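Local coordinates for protein deacetylase EF_0837 (Enterococcus faecalis, PDB 2ICS) that is a zinc-dependent hydrolase of the amidohydrolase type that removes the acetyl group from acetyl-(R)-mandelate in vitro, though with very low efficiency, at residues 8-13 and 41-46; 19-24 and 33-38; 96-101 and 144-149; 115-120 and 132-137. All blocks are in the same frame, centred on the assembly; numbering follows the deposited sequence.

Contact 1: residues 8-13 and 41-46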
loop_
_atom_site.group_PDB
_atom_site.type_symbol
_atom_site.label_atom_id
_atom_site.label_comp_id
_atom_site.label_asym_id
_atom_site.label_seq_id
_atom_site.Cartn_x
_atom_site.Cartn_y
_atom_site.Cartn_z
ATOM N N LEU A 8 19.178 -0.913 -20.232
ATOM C CA LEU A 8 20.251 -1.230 -19.311
ATOM C C LEU A 8 20.464 -0.035 -18.393
ATOM O O LEU A 8 20.584 1.098 -18.855
ATOM C CB LEU A 8 21.524 -1.541 -20.099
ATOM C CG LEU A 8 22.701 -2.146 -19.339
ATOM C CD1 LEU A 8 22.262 -3.424 -18.631
ATOM C CD2 LEU A 8 23.834 -2.430 -20.329
ATOM N N ILE A 9 20.499 -0.293 -17.090
ATOM C CA ILE A 9 20.678 0.758 -16.096
ATOM C C ILE A 9 21.992 0.518 -15.362
ATOM O O ILE A 9 22.177 -0.521 -14.726
ATOM C CB ILE A 9 19.495 0.750 -15.110
ATOM C CG1 ILE A 9 18.185 0.869 -15.898
ATOM C CG2 ILE A 9 19.612 1.895 -14.131
ATOM C CD1 ILE A 9 16.968 0.434 -15.124
ATOM N N LYS A 10 22.899 1.486 -15.452
ATOM C CA LYS A 10 24.218 1.359 -14.842
ATOM C C LYS A 10 24.494 2.346 -13.714
ATOM O O LYS A 10 23.815 3.365 -13.575
ATOM C CB LYS A 10 25.296 1.548 -15.914
ATOM C CG LYS A 10 24.922 1.000 -17.280
ATOM C CD LYS A 10 25.478 -0.391 -17.525
ATOM C CE LYS A 10 26.993 -0.360 -17.684
ATOM N NZ LYS A 10 27.522 -1.707 -18.050
ATOM N N ASN A 11 25.511 2.018 -12.920
ATOM C CA ASN A 11 25.973 2.841 -11.807
ATOM C C ASN A 11 24.995 2.988 -10.646
ATOM O O ASN A 11 25.097 3.914 -9.846
ATOM C CB ASN A 11 26.378 4.223 -12.328
ATOM C CG ASN A 11 27.647 4.732 -11.680
ATOM O OD1 ASN A 11 28.624 3.992 -11.548
ATOM N ND2 ASN A 11 27.648 5.998 -11.280
ATOM N N GLY A 12 24.055 2.060 -10.543
ATOM C CA GLY A 12 23.096 2.124 -9.461
ATOM C C GLY A 12 23.622 1.515 -8.174
ATOM O O GLY A 12 24.670 0.870 -8.149
ATOM N N GLN A 13 22.872 1.718 -7.100
ATOM C CA GLN A 13 23.241 1.203 -5.791
ATOM C C GLN A 13 21.959 0.934 -5.020
ATOM O O GLN A 13 21.019 1.718 -5.098
ATOM C CB GLN A 13 24.068 2.246 -5.048
ATOM C CG GLN A 13 24.500 1.829 -3.669
ATOM C CD GLN A 13 25.022 2.992 -2.857
ATOM O OE1 GLN A 13 25.532 2.810 -1.751
ATOM N NE2 GLN A 13 24.885 4.198 -3.395
ATOM N N LYS A 41 19.229 -1.279 -26.573
ATOM C CA LYS A 41 18.653 -0.168 -27.325
ATOM C C LYS A 41 19.002 1.153 -26.660
ATOM O O LYS A 41 19.453 2.093 -27.314
ATOM C CB LYS A 41 17.130 -0.312 -27.401
ATOM C CG LYS A 41 16.650 -1.527 -28.182
ATOM C CD LYS A 41 16.957 -1.400 -29.670
ATOM C CE LYS A 41 16.125 -0.310 -30.343
ATOM N NZ LYS A 41 16.420 1.065 -29.838
ATOM N N GLU A 42 18.779 1.223 -25.354
ATOM C CA GLU A 42 19.084 2.427 -24.602
ATOM C C GLU A 42 19.759 2.034 -23.296
ATOM O O GLU A 42 19.449 0.993 -22.710
ATOM C CB GLU A 42 17.808 3.224 -24.313
ATOM C CG GLU A 42 18.066 4.708 -24.086
ATOM C CD GLU A 42 16.818 5.479 -23.702
ATOM O OE1 GLU A 42 15.760 5.253 -24.328
ATOM O OE2 GLU A 42 16.897 6.320 -22.779
ATOM N N THR A 43 20.688 2.870 -22.850
ATOM C CA THR A 43 21.413 2.618 -21.614
ATOM C C THR A 43 21.385 3.861 -20.746
ATOM O O THR A 43 21.677 4.959 -21.214
ATOM C CB THR A 43 22.881 2.234 -21.898
ATOM O OG1 THR A 43 22.916 1.022 -22.659
ATOM C CG2 THR A 43 23.652 2.033 -20.592
ATOM N N ILE A 44 21.019 3.689 -19.483
ATOM C CA ILE A 44 20.962 4.807 -18.555
ATOM C C ILE A 44 22.176 4.772 -17.636
ATOM O O ILE A 44 22.519 3.726 -17.082
ATOM C CB ILE A 44 19.679 4.760 -17.696
ATOM C CG1 ILE A 44 18.447 4.922 -18.592
ATOM C CG2 ILE A 44 19.718 5.857 -16.636
ATOM C CD1 ILE A 44 17.128 4.861 -17.836
ATOM N N HIS A 45 22.827 5.921 -17.490
ATOM C CA HIS A 45 24.004 6.034 -16.642
ATOM C C HIS A 45 23.670 6.940 -15.467
ATOM O O HIS A 45 23.732 8.161 -15.571
ATOM C CB HIS A 45 25.173 6.600 -17.452
ATOM C CG HIS A 45 25.577 5.731 -18.603
ATOM N ND1 HIS A 45 26.314 4.576 -18.439
ATOM C CD2 HIS A 45 25.295 5.811 -19.924
ATOM C CE1 HIS A 45 26.466 3.984 -19.609
ATOM N NE2 HIS A 45 25.856 4.711 -20.528
ATOM N N LEU A 46 23.303 6.326 -14.348
ATOM C CA LEU A 46 22.939 7.067 -13.148
ATOM C C LEU A 46 24.123 7.808 -12.544
ATOM O O LEU A 46 25.276 7.435 -12.754
ATOM C CB LEU A 46 22.352 6.105 -12.108
ATOM C CG LEU A 46 21.130 5.323 -12.598
ATOM C CD1 LEU A 46 20.752 4.262 -11.588
ATOM C CD2 LEU A 46 19.980 6.282 -12.841
#

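Contact 2: residues 19-24 and 33-38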
loop_
_atom_site.group_PDB
_atom_site.type_symbol
_atom_site.label_atom_id
_atom_site.label_comp_id
_atom_site.label_asym_id
_atom_site.label_seq_id
_atom_site.Cartn_x
_atom_site.Cartn_y
_atom_site.Cartn_z
ATOM N N PRO A 19 26.387 -2.275 -5.137
ATOM C CA PRO A 19 26.449 -1.782 -6.515
ATOM C C PRO A 19 25.500 -2.630 -7.347
ATOM O O PRO A 19 25.482 -3.854 -7.206
ATOM C CB PRO A 19 27.909 -2.023 -6.912
ATOM C CG PRO A 19 28.639 -2.076 -5.597
ATOM C CD PRO A 19 27.684 -2.837 -4.725
ATOM N N VAL A 20 24.712 -2.001 -8.212
ATOM C CA VAL A 20 23.784 -2.772 -9.023
ATOM C C VAL A 20 23.542 -2.198 -10.415
ATOM O O VAL A 20 23.569 -0.985 -10.618
ATOM C CB VAL A 20 22.423 -2.923 -8.296
ATOM C CG1 VAL A 20 21.686 -1.597 -8.279
ATOM C CG2 VAL A 20 21.590 -3.984 -8.966
ATOM N N GLU A 21 23.328 -3.096 -11.372
ATOM C CA GLU A 21 23.038 -2.735 -12.753
ATOM C C GLU A 21 21.930 -3.692 -13.163
ATOM O O GLU A 21 21.972 -4.873 -12.822
ATOM C CB GLU A 21 24.266 -2.929 -13.652
ATOM C CG GLU A 21 25.525 -2.230 -13.145
ATOM C CD GLU A 21 26.524 -1.917 -14.252
ATOM O OE1 GLU A 21 26.660 -2.734 -15.192
ATOM O OE2 GLU A 21 27.184 -0.856 -14.172
ATOM N N ILE A 22 20.933 -3.185 -13.879
ATOM C CA ILE A 22 19.812 -4.015 -14.298
ATOM C C ILE A 22 19.647 -4.045 -15.814
ATOM O O ILE A 22 19.708 -3.014 -16.476
ATOM C CB ILE A 22 18.478 -3.522 -13.657
ATOM C CG1 ILE A 22 18.569 -3.568 -12.129
ATOM C CG2 ILE A 22 17.321 -4.394 -14.112
ATOM C CD1 ILE A 22 19.365 -2.443 -11.513
ATOM N N ALA A 23 19.436 -5.242 -16.354
ATOM C CA ALA A 23 19.244 -5.428 -17.788
ATOM C C ALA A 23 17.782 -5.782 -18.026
ATOM O O ALA A 23 17.248 -6.686 -17.390
ATOM C CB ALA A 23 20.154 -6.544 -18.297
ATOM N N ILE A 24 17.139 -5.073 -18.948
ATOM C CA ILE A 24 15.727 -5.295 -19.237
ATOM C C ILE A 24 15.422 -5.640 -20.695
ATOM O O ILE A 24 15.995 -5.058 -21.619
ATOM C CB ILE A 24 14.906 -4.038 -18.866
ATOM C CG1 ILE A 24 15.025 -3.768 -17.364
ATOM C CG2 ILE A 24 13.456 -4.211 -19.287
ATOM C CD1 ILE A 24 14.445 -2.433 -16.931
ATOM N N ALA A 33 23.212 -7.517 -11.732
ATOM C CA ALA A 33 24.545 -7.765 -11.199
ATOM C C ALA A 33 25.228 -6.446 -10.887
ATOM O O ALA A 33 24.756 -5.389 -11.300
ATOM C CB ALA A 33 25.377 -8.559 -12.211
ATOM N N ALA A 34 26.337 -6.509 -10.157
ATOM C CA ALA A 34 27.079 -5.305 -9.808
ATOM C C ALA A 34 27.549 -4.634 -11.099
ATOM O O ALA A 34 27.657 -3.408 -11.178
ATOM C CB ALA A 34 28.270 -5.658 -8.927
ATOM N N THR A 35 27.822 -5.451 -12.110
ATOM C CA THR A 35 28.258 -4.945 -13.404
ATOM C C THR A 35 27.714 -5.822 -14.524
ATOM O O THR A 35 27.830 -7.048 -14.483
ATOM C CB THR A 35 29.800 -4.893 -13.501
ATOM O OG1 THR A 35 30.300 -3.896 -12.600
ATOM C CG2 THR A 35 30.240 -4.542 -14.919
ATOM N N ILE A 36 27.104 -5.184 -15.518
ATOM C CA ILE A 36 26.551 -5.900 -16.659
ATOM C C ILE A 36 27.116 -5.330 -17.951
ATOM O O ILE A 36 26.820 -4.195 -18.324
ATOM C CB ILE A 36 25.014 -5.787 -16.720
ATOM C CG1 ILE A 36 24.392 -6.372 -15.449
ATOM C CG2 ILE A 36 24.493 -6.513 -17.959
ATOM C CD1 ILE A 36 22.885 -6.312 -15.420
ATOM N N SER A 37 27.936 -6.119 -18.631
ATOM C CA SER A 37 28.522 -5.681 -19.886
ATOM C C SER A 37 27.718 -6.289 -21.025
ATOM O O SER A 37 27.827 -7.485 -21.310
ATOM C CB SER A 37 29.980 -6.126 -19.978
ATOM O OG SER A 37 30.577 -5.637 -21.164
ATOM N N GLY A 38 26.899 -5.463 -21.664
ATOM C CA GLY A 38 26.087 -5.945 -22.762
ATOM C C GLY A 38 25.537 -4.819 -23.609
ATOM O O GLY A 38 25.666 -3.642 -23.265
#

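Contact 3: residues 96-101 and 144-149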
loop_
_atom_site.group_PDB
_atom_site.type_symbol
_atom_site.label_atom_id
_atom_site.label_comp_id
_atom_site.label_asym_id
_atom_site.label_seq_id
_atom_site.Cartn_x
_atom_site.Cartn_y
_atom_site.Cartn_z
ATOM N N ASN A 96 -19.547 -1.504 -9.881
ATOM C CA ASN A 96 -18.865 -0.409 -10.561
ATOM C C ASN A 96 -17.377 -0.626 -10.827
ATOM O O ASN A 96 -16.710 0.238 -11.387
ATOM C CB ASN A 96 -19.080 0.903 -9.794
ATOM C CG ASN A 96 -18.871 0.758 -8.286
ATOM O OD1 ASN A 96 -18.679 -0.345 -7.763
ATOM N ND2 ASN A 96 -18.922 1.882 -7.579
ATOM N N ILE A 97 -16.863 -1.793 -10.461
ATOM C CA ILE A 97 -15.449 -2.080 -10.661
ATOM C C ILE A 97 -15.037 -2.123 -12.140
ATOM O O ILE A 97 -13.890 -1.814 -12.487
ATOM C CB ILE A 97 -15.065 -3.403 -9.965
ATOM C CG1 ILE A 97 -13.544 -3.553 -9.947
ATOM C CG2 ILE A 97 -15.741 -4.580 -10.666
ATOM C CD1 ILE A 97 -13.051 -4.562 -8.943
ATOM N N HIS A 98 -15.970 -2.499 -13.011
ATOM C CA HIS A 98 -15.683 -2.560 -14.440
ATOM C C HIS A 98 -15.429 -1.171 -15.013
ATOM O O HIS A 98 -14.510 -0.979 -15.810
ATOM C CB HIS A 98 -16.835 -3.238 -15.180
ATOM C CG HIS A 98 -16.728 -4.731 -15.216
ATOM N ND1 HIS A 98 -15.871 -5.393 -16.069
ATOM C CD2 HIS A 98 -17.340 -5.688 -14.479
ATOM C CE1 HIS A 98 -15.959 -6.694 -15.856
ATOM N NE2 HIS A 98 -16.843 -6.900 -14.896
ATOM N N GLU A 99 -16.236 -0.201 -14.604
ATOM C CA GLU A 99 -16.061 1.161 -15.082
ATOM C C GLU A 99 -14.696 1.661 -14.613
ATOM O O GLU A 99 -14.018 2.413 -15.316
ATOM C CB GLU A 99 -17.156 2.066 -14.523
ATOM C CG GLU A 99 -17.219 3.427 -15.184
ATOM C CD GLU A 99 -18.114 4.390 -14.438
ATOM O OE1 GLU A 99 -19.056 3.920 -13.760
ATOM O OE2 GLU A 99 -17.885 5.616 -14.537
ATOM N N PHE A 100 -14.303 1.237 -13.414
ATOM C CA PHE A 100 -13.018 1.625 -12.840
ATOM C C PHE A 100 -11.897 0.918 -13.597
ATOM O O PHE A 100 -10.889 1.531 -13.950
ATOM C CB PHE A 100 -12.992 1.261 -11.346
ATOM C CG PHE A 100 -11.656 1.477 -10.671
ATOM C CD1 PHE A 100 -10.786 2.476 -11.100
ATOM C CD2 PHE A 100 -11.289 0.694 -9.579
ATOM C CE1 PHE A 100 -9.562 2.694 -10.450
ATOM C CE2 PHE A 100 -10.073 0.902 -8.920
ATOM C CZ PHE A 100 -9.205 1.906 -9.357
ATOM N N TYR A 101 -12.092 -0.370 -13.860
ATOM C CA TYR A 101 -11.107 -1.171 -14.578
ATOM C C TYR A 101 -10.746 -0.585 -15.943
ATOM O O TYR A 101 -9.571 -0.536 -16.311
ATOM C CB TYR A 101 -11.626 -2.595 -14.765
ATOM C CG TYR A 101 -10.715 -3.478 -15.592
ATOM C CD1 TYR A 101 -9.485 -3.905 -15.096
ATOM C CD2 TYR A 101 -11.083 -3.880 -16.875
ATOM C CE1 TYR A 101 -8.642 -4.715 -15.859
ATOM C CE2 TYR A 101 -10.248 -4.688 -17.645
ATOM C CZ TYR A 101 -9.032 -5.102 -17.134
ATOM O OH TYR A 101 -8.209 -5.903 -17.896
ATOM N N GLN A 144 -13.975 -13.528 -10.758
ATOM C CA GLN A 144 -13.829 -14.419 -11.905
ATOM C C GLN A 144 -13.815 -13.630 -13.209
ATOM O O GLN A 144 -13.309 -14.103 -14.230
ATOM C CB GLN A 144 -14.970 -15.443 -11.929
ATOM C CG GLN A 144 -15.080 -16.261 -10.653
ATOM C CD GLN A 144 -16.259 -17.222 -10.663
ATOM O OE1 GLN A 144 -17.121 -17.157 -11.540
ATOM N NE2 GLN A 144 -16.301 -18.117 -9.680
ATOM N N GLU A 145 -14.364 -12.421 -13.168
ATOM C CA GLU A 145 -14.429 -11.565 -14.346
ATOM C C GLU A 145 -13.159 -10.760 -14.616
ATOM O O GLU A 145 -12.827 -10.493 -15.772
ATOM C CB GLU A 145 -15.629 -10.613 -14.226
ATOM C CG GLU A 145 -16.973 -11.281 -14.499
ATOM C CD GLU A 145 -18.157 -10.473 -13.992
ATOM O OE1 GLU A 145 -18.244 -9.265 -14.306
ATOM O OE2 GLU A 145 -19.006 -11.053 -13.282
ATOM N N LEU A 146 -12.451 -10.371 -13.560
ATOM C CA LEU A 146 -11.229 -9.589 -13.722
ATOM C C LEU A 146 -10.087 -10.125 -12.856
ATOM O O LEU A 146 -9.673 -9.481 -11.896
ATOM C CB LEU A 146 -11.503 -8.124 -13.368
ATOM C CG LEU A 146 -12.588 -7.408 -14.177
ATOM C CD1 LEU A 146 -12.921 -6.078 -13.523
ATOM C CD2 LEU A 146 -12.125 -7.202 -15.611
ATOM N N PRO A 147 -9.565 -11.317 -13.190
ATOM C CA PRO A 147 -8.468 -11.931 -12.434
ATOM C C PRO A 147 -7.179 -11.113 -12.525
ATOM O O PRO A 147 -6.353 -11.135 -11.611
ATOM C CB PRO A 147 -8.307 -13.301 -13.095
ATOM C CG PRO A 147 -9.637 -13.554 -13.732
ATOM C CD PRO A 147 -10.010 -12.208 -14.273
ATOM N N ASP A 148 -7.014 -10.402 -13.636
ATOM C CA ASP A 148 -5.824 -9.585 -13.857
ATOM C C ASP A 148 -5.923 -8.223 -13.170
ATOM O O ASP A 148 -5.022 -7.394 -13.301
ATOM C CB ASP A 148 -5.607 -9.349 -15.357
ATOM C CG ASP A 148 -5.595 -10.637 -16.167
ATOM O OD1 ASP A 148 -4.815 -11.557 -15.824
ATOM O OD2 ASP A 148 -6.363 -10.722 -17.155
ATOM N N PHE A 149 -7.011 -7.985 -12.446
ATOM C CA PHE A 149 -7.190 -6.698 -11.796
ATOM C C PHE A 149 -7.518 -6.797 -10.314
ATOM O O PHE A 149 -6.953 -6.072 -9.502
ATOM C CB PHE A 149 -8.290 -5.912 -12.507
ATOM C CG PHE A 149 -8.451 -4.508 -12.004
ATOM C CD1 PHE A 149 -7.447 -3.564 -12.204
ATOM C CD2 PHE A 149 -9.599 -4.131 -11.316
ATOM C CE1 PHE A 149 -7.582 -2.264 -11.727
ATOM C CE2 PHE A 149 -9.747 -2.827 -10.833
ATOM C CZ PHE A 149 -8.733 -1.893 -11.040
#

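Contact 4: residues 115-120 and 132-137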
loop_
_atom_site.group_PDB
_atom_site.type_symbol
_atom_site.label_atom_id
_atom_site.label_comp_id
_atom_site.label_asym_id
_atom_site.label_seq_id
_atom_site.Cartn_x
_atom_site.Cartn_y
_atom_site.Cartn_z
ATOM N N VAL A 115 -11.907 -5.528 -4.291
ATOM C CA VAL A 115 -13.325 -5.292 -4.502
ATOM C C VAL A 115 -13.993 -5.184 -3.142
ATOM O O VAL A 115 -13.792 -6.028 -2.276
ATOM C CB VAL A 115 -13.972 -6.430 -5.333
ATOM C CG1 VAL A 115 -13.699 -7.770 -4.687
ATOM C CG2 VAL A 115 -15.471 -6.195 -5.458
ATOM N N ASN A 116 -14.763 -4.120 -2.951
ATOM C CA ASN A 116 -15.466 -3.895 -1.693
ATOM C C ASN A 116 -16.528 -4.975 -1.596
ATOM O O ASN A 116 -17.165 -5.291 -2.594
ATOM C CB ASN A 116 -16.139 -2.522 -1.716
ATOM C CG ASN A 116 -16.398 -1.967 -0.330
ATOM O OD1 ASN A 116 -17.033 -2.608 0.512
ATOM N ND2 ASN A 116 -15.911 -0.755 -0.089
ATOM N N ILE A 117 -16.729 -5.545 -0.414
ATOM C CA ILE A 117 -17.747 -6.581 -0.278
ATOM C C ILE A 117 -19.145 -6.008 -0.500
ATOM O O ILE A 117 -20.100 -6.754 -0.703
ATOM C CB ILE A 117 -17.681 -7.268 1.097
ATOM C CG1 ILE A 117 -17.832 -6.234 2.214
ATOM C CG2 ILE A 117 -16.370 -8.023 1.219
ATOM C CD1 ILE A 117 -17.938 -6.848 3.592
ATOM N N SER A 118 -19.260 -4.682 -0.457
ATOM C CA SER A 118 -20.536 -4.005 -0.701
ATOM C C SER A 118 -20.550 -3.642 -2.194
ATOM O O SER A 118 -19.716 -2.861 -2.654
ATOM C CB SER A 118 -20.638 -2.740 0.151
ATOM O OG SER A 118 -21.940 -2.190 0.079
ATOM N N LYS A 119 -21.498 -4.206 -2.939
ATOM C CA LYS A 119 -21.585 -4.002 -4.388
ATOM C C LYS A 119 -21.364 -2.613 -4.990
ATOM O O LYS A 119 -20.911 -2.510 -6.131
ATOM C CB LYS A 119 -22.897 -4.582 -4.934
ATOM C CG LYS A 119 -24.189 -3.932 -4.453
ATOM C CD LYS A 119 -25.358 -4.451 -5.303
ATOM C CE LYS A 119 -26.719 -3.942 -4.838
ATOM N NZ LYS A 119 -27.234 -4.684 -3.646
ATOM N N TRP A 120 -21.672 -1.544 -4.262
ATOM C CA TRP A 120 -21.455 -0.213 -4.823
ATOM C C TRP A 120 -20.212 0.477 -4.274
ATOM O O TRP A 120 -19.991 1.662 -4.513
ATOM C CB TRP A 120 -22.682 0.681 -4.604
ATOM C CG TRP A 120 -23.869 0.243 -5.408
ATOM C CD1 TRP A 120 -24.956 -0.449 -4.957
ATOM C CD2 TRP A 120 -24.056 0.411 -6.817
ATOM N NE1 TRP A 120 -25.808 -0.725 -6.000
ATOM C CE2 TRP A 120 -25.278 -0.208 -7.153
ATOM C CE3 TRP A 120 -23.304 1.025 -7.830
ATOM C CZ2 TRP A 120 -25.771 -0.233 -8.464
ATOM C CZ3 TRP A 120 -23.794 1.001 -9.135
ATOM C CH2 TRP A 120 -25.018 0.374 -9.439
ATOM N N SER A 132 -27.995 -5.901 2.498
ATOM C CA SER A 132 -28.415 -6.428 1.205
ATOM C C SER A 132 -27.391 -6.071 0.132
ATOM O O SER A 132 -27.291 -6.751 -0.890
ATOM C CB SER A 132 -29.795 -5.880 0.816
ATOM O OG SER A 132 -29.775 -4.469 0.678
ATOM N N LYS A 133 -26.630 -5.006 0.373
ATOM C CA LYS A 133 -25.611 -4.557 -0.571
ATOM C C LYS A 133 -24.418 -5.503 -0.594
ATOM O O LYS A 133 -23.618 -5.485 -1.531
ATOM C CB LYS A 133 -25.117 -3.161 -0.204
ATOM C CG LYS A 133 -26.162 -2.062 -0.271
ATOM C CD LYS A 133 -25.530 -0.730 0.126
ATOM C CE LYS A 133 -26.518 0.415 0.089
ATOM N NZ LYS A 133 -25.863 1.691 0.503
ATOM N N VAL A 134 -24.302 -6.325 0.441
ATOM C CA VAL A 134 -23.199 -7.267 0.551
ATOM C C VAL A 134 -23.578 -8.645 0.019
ATOM O O VAL A 134 -23.920 -9.543 0.791
ATOM C CB VAL A 134 -22.745 -7.403 2.024
ATOM C CG1 VAL A 134 -21.627 -8.426 2.142
ATOM C CG2 VAL A 134 -22.278 -6.055 2.544
ATOM N N GLN A 135 -23.516 -8.806 -1.302
ATOM C CA GLN A 135 -23.852 -10.083 -1.936
ATOM C C GLN A 135 -22.601 -10.873 -2.294
ATOM O O GLN A 135 -21.822 -10.459 -3.153
ATOM C CB GLN A 135 -24.676 -9.854 -3.207
ATOM C CG GLN A 135 -26.064 -9.285 -2.978
ATOM C CD GLN A 135 -26.846 -9.121 -4.273
ATOM O OE1 GLN A 135 -27.127 -10.101 -4.976
ATOM N NE2 GLN A 135 -27.201 -7.880 -4.597
ATOM N N ALA A 136 -22.415 -12.013 -1.640
ATOM C CA ALA A 136 -21.255 -12.861 -1.897
ATOM C C ALA A 136 -21.144 -13.201 -3.382
ATOM O O ALA A 136 -20.054 -13.167 -3.957
ATOM C CB ALA A 136 -21.353 -14.145 -1.076
ATOM N N SER A 137 -22.280 -13.521 -3.993
ATOM C CA SER A 137 -22.319 -13.883 -5.402
ATOM C C SER A 137 -21.730 -12.818 -6.303
ATOM O O SER A 137 -20.945 -13.122 -7.201
ATOM C CB SER A 137 -23.760 -14.162 -5.840
ATOM O OG SER A 137 -24.265 -15.314 -5.190
HETATM O O HOH W 1 -21.155 -7.358 -3.073
#

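Contact 1: residues 8-13 and 41-46
Ile9 and Leu46 meet on one face of a parallel strand pair, the CG2 methyl of Ile9 lying 3.7 Å from CD1 of Leu46. The beta-branch of Ile9 makes this possible: CG1 stands anti to the carbonyl carbon (chi1 -55°), which leaves CG2 to reach Leu46. Ile44 shares this inner face, where Leu331, Ile333 and Ile368 of the neighbouring sheet receive the three hydrocarbon side chains. The other face is more polar. There CG of Lys10 lies 3.7 Å from CG2 of Thr43 and approaches the His45 ring obliquely, so the lysine gives its methylenes to its neighbours. Its chain then bends at chi2 and chi3 and carries NZ away to the carboxylate of Glu21 and the carbonyl of Ile36. Between the faces runs the backbone ladder. Leu8 O accepts from Ile44 N at 2.7 Å, and Ile44 O accepts from Lys10 N at 2.8 Å, both nearly straight. Past the ladder the chain turns a corner at Asn11, whose backbone has positive phi, a conformation asparagine tolerates well. Its ND2 reaches Leu46 O at 3.1 Å from above the carbonyl plane. Parallel pairing of the first strand with the fourth at the edge of a small mixed sheet is consistent with the small beta domain that many amidohydrolases carry beside the TIM barrel.

Contact 2: residues 19-24 and 33-38
Glu21 and Ile36 form the tight part of this contact, where a side-chain carboxylate takes over from the backbone ladder. The ladder itself is short: Glu21 and Ala33 are an antiparallel hydrogen-bonded pair, with Ala33 N reaching Glu21 O at 3.1 Å. Beyond Ala33 the second chain leaves the sheet, and the glutamate follows it. With CG anti to the carbonyl carbon (chi1 -53°) and the chain extended beyond, OE1 accepts from Ile36 N; the modelled length of 2.5 Å is unusually short, and its exact value is doubtful. The amide arrives on the anti side of the carboxylate, 32° out of its plane. Ile36 sends its CD1 back over the strand, 4.0 Å from CB of Ala23, where the small alanine leaves room for it; Leu8 and Ala31 also pack against Ile36.

The solvent side is looser. Pro19 CB and Ala34 CB are 4.2 Å apart, and both residues are exposed, as is Thr35, whose hydroxyl makes a weak bond to the carbonyl of Ala34.

With Lys10 as the second partner of OE1, a largely buried carboxylate placed between an amide N-H and an ammonium group would be expected to remain ionised, pinning the departing loop to the sheet.

Contact 3: residues 96-101 and 144-149
OE1 of Glu145 accepts from NE2 of His98 at 2.8 Å, a His-carboxylate hydrogen bond between an exposed glutamate and a partly exposed histidine. The carboxylate sits at the imidazole edge with the two planes 18° apart, and the ring nitrogen comes to the anti side of the oxygen. Glu145 lies at the end of helix 136-145, and its extended chain spans the distance to helix 97-105.

Leu146, the first residue to leave the helical conformation, packs next to this bond. Its two methyls part to serve two rings: CD1 lies over the His98 face, 4.0 Å from the centroid, and CD2 over the Tyr101 face at 3.8 Å. A branched leucine suits this wedge because one side chain makes both CH-pi contacts. The pairing joins two helices on the outside of the TIM barrel, and the chain beyond Leu146 turns inward to start strand 150-152.

Phe149 marks that turn. The Tyr101 edge points at its face in an offset T-shaped pair with centroids 5.1 Å apart. Tyr101 has CG anti to its own nitrogen (chi1 176°), which swings the ring toward residues 144-149 and brings CD1 to 3.3 Å from CG of Phe149. Phe149 in turn directs its own edge at the face of Phe100, with planes at 81°, and CG1 of Ile97 meets the edge of the Phe149 ring, 4.0 Å from Phe149 CE2. Deeper in, Val111 of strand 110-114 packs against both phenylalanines, while the Phe100 ring also meets that of Phe64.

Contact 4: residues 115-120 and 132-137
Lys119 and Lys133 are joined through the backbone: Lys119 N donates to Lys133 O at 2.8 Å in a nearly straight bond. Around it the chains approach closely. CG of Lys119 lies 3.4 Å from the same carbonyl oxygen, because the side chain starts between its own nitrogen and carbonyl carbon (chi1 64°), and the long aliphatic stem then runs on past this carbonyl towards residues 132-135. One residue earlier, Ser118 OG approaches CB of Lys133 at 3.3 Å. A small serine fits against the lysine stem here, while its hydroxyl is engaged by the carbonyl of Glu127. Val134 completes the first shell: its CA lies 3.4 Å from Ile117 O in a CA-H...O contact, and its CG1 methyl stands 4.2 Å from CB of Ile117.

A water lies between the two chains, 2.7 Å from Ile117 O and within bonding distance of the carbonyl of Gln135. It thus links the loop to the residue at the N-cap position of helix 136-145.

Further out, Asn116 sets the course of the first chain. Its OD1 accepts from Ser118 N at 3.2 Å, forming an Asx turn, and its ND2 holds the carbonyl of Gly90. Asparagine suits this place because one short amide can accept from its own chain and donate to another.

The loop leaving strand 110-114 is thereby fastened to the start of helix 136-145, with Ile117 and Val134 packed on helix 168-178 through Ile176 and Leu172, and Lys119 lying against Leu138.

The four contacts form two pairs on different parts of the molecule. Contacts 1 and 2, with centres about 8 Å apart, share the small mixed sheet: contact 2 is nested within the chain loop that contact 1 closes, and Gly12 O meets Val20 N at 2.9 Å. Contacts 3 and 4, centres about 14 Å apart, use opposite ends of helix 136-145; Asn96 ND2 probably hydrogen-bonds to Trp120 O, joining them. The centres of contacts 1 and 4 are about 47 Å apart. The second pair lies nearer the metal site without taking part in it: side chain to side chain, Phe100 is about 8 Å from the zinc ligand His62 and Ile117 about 8 Å from Arg156. These two side chains lie about 12 and 13 Å from a zinc ion, and that of Ser118 about 14 Å from adenine.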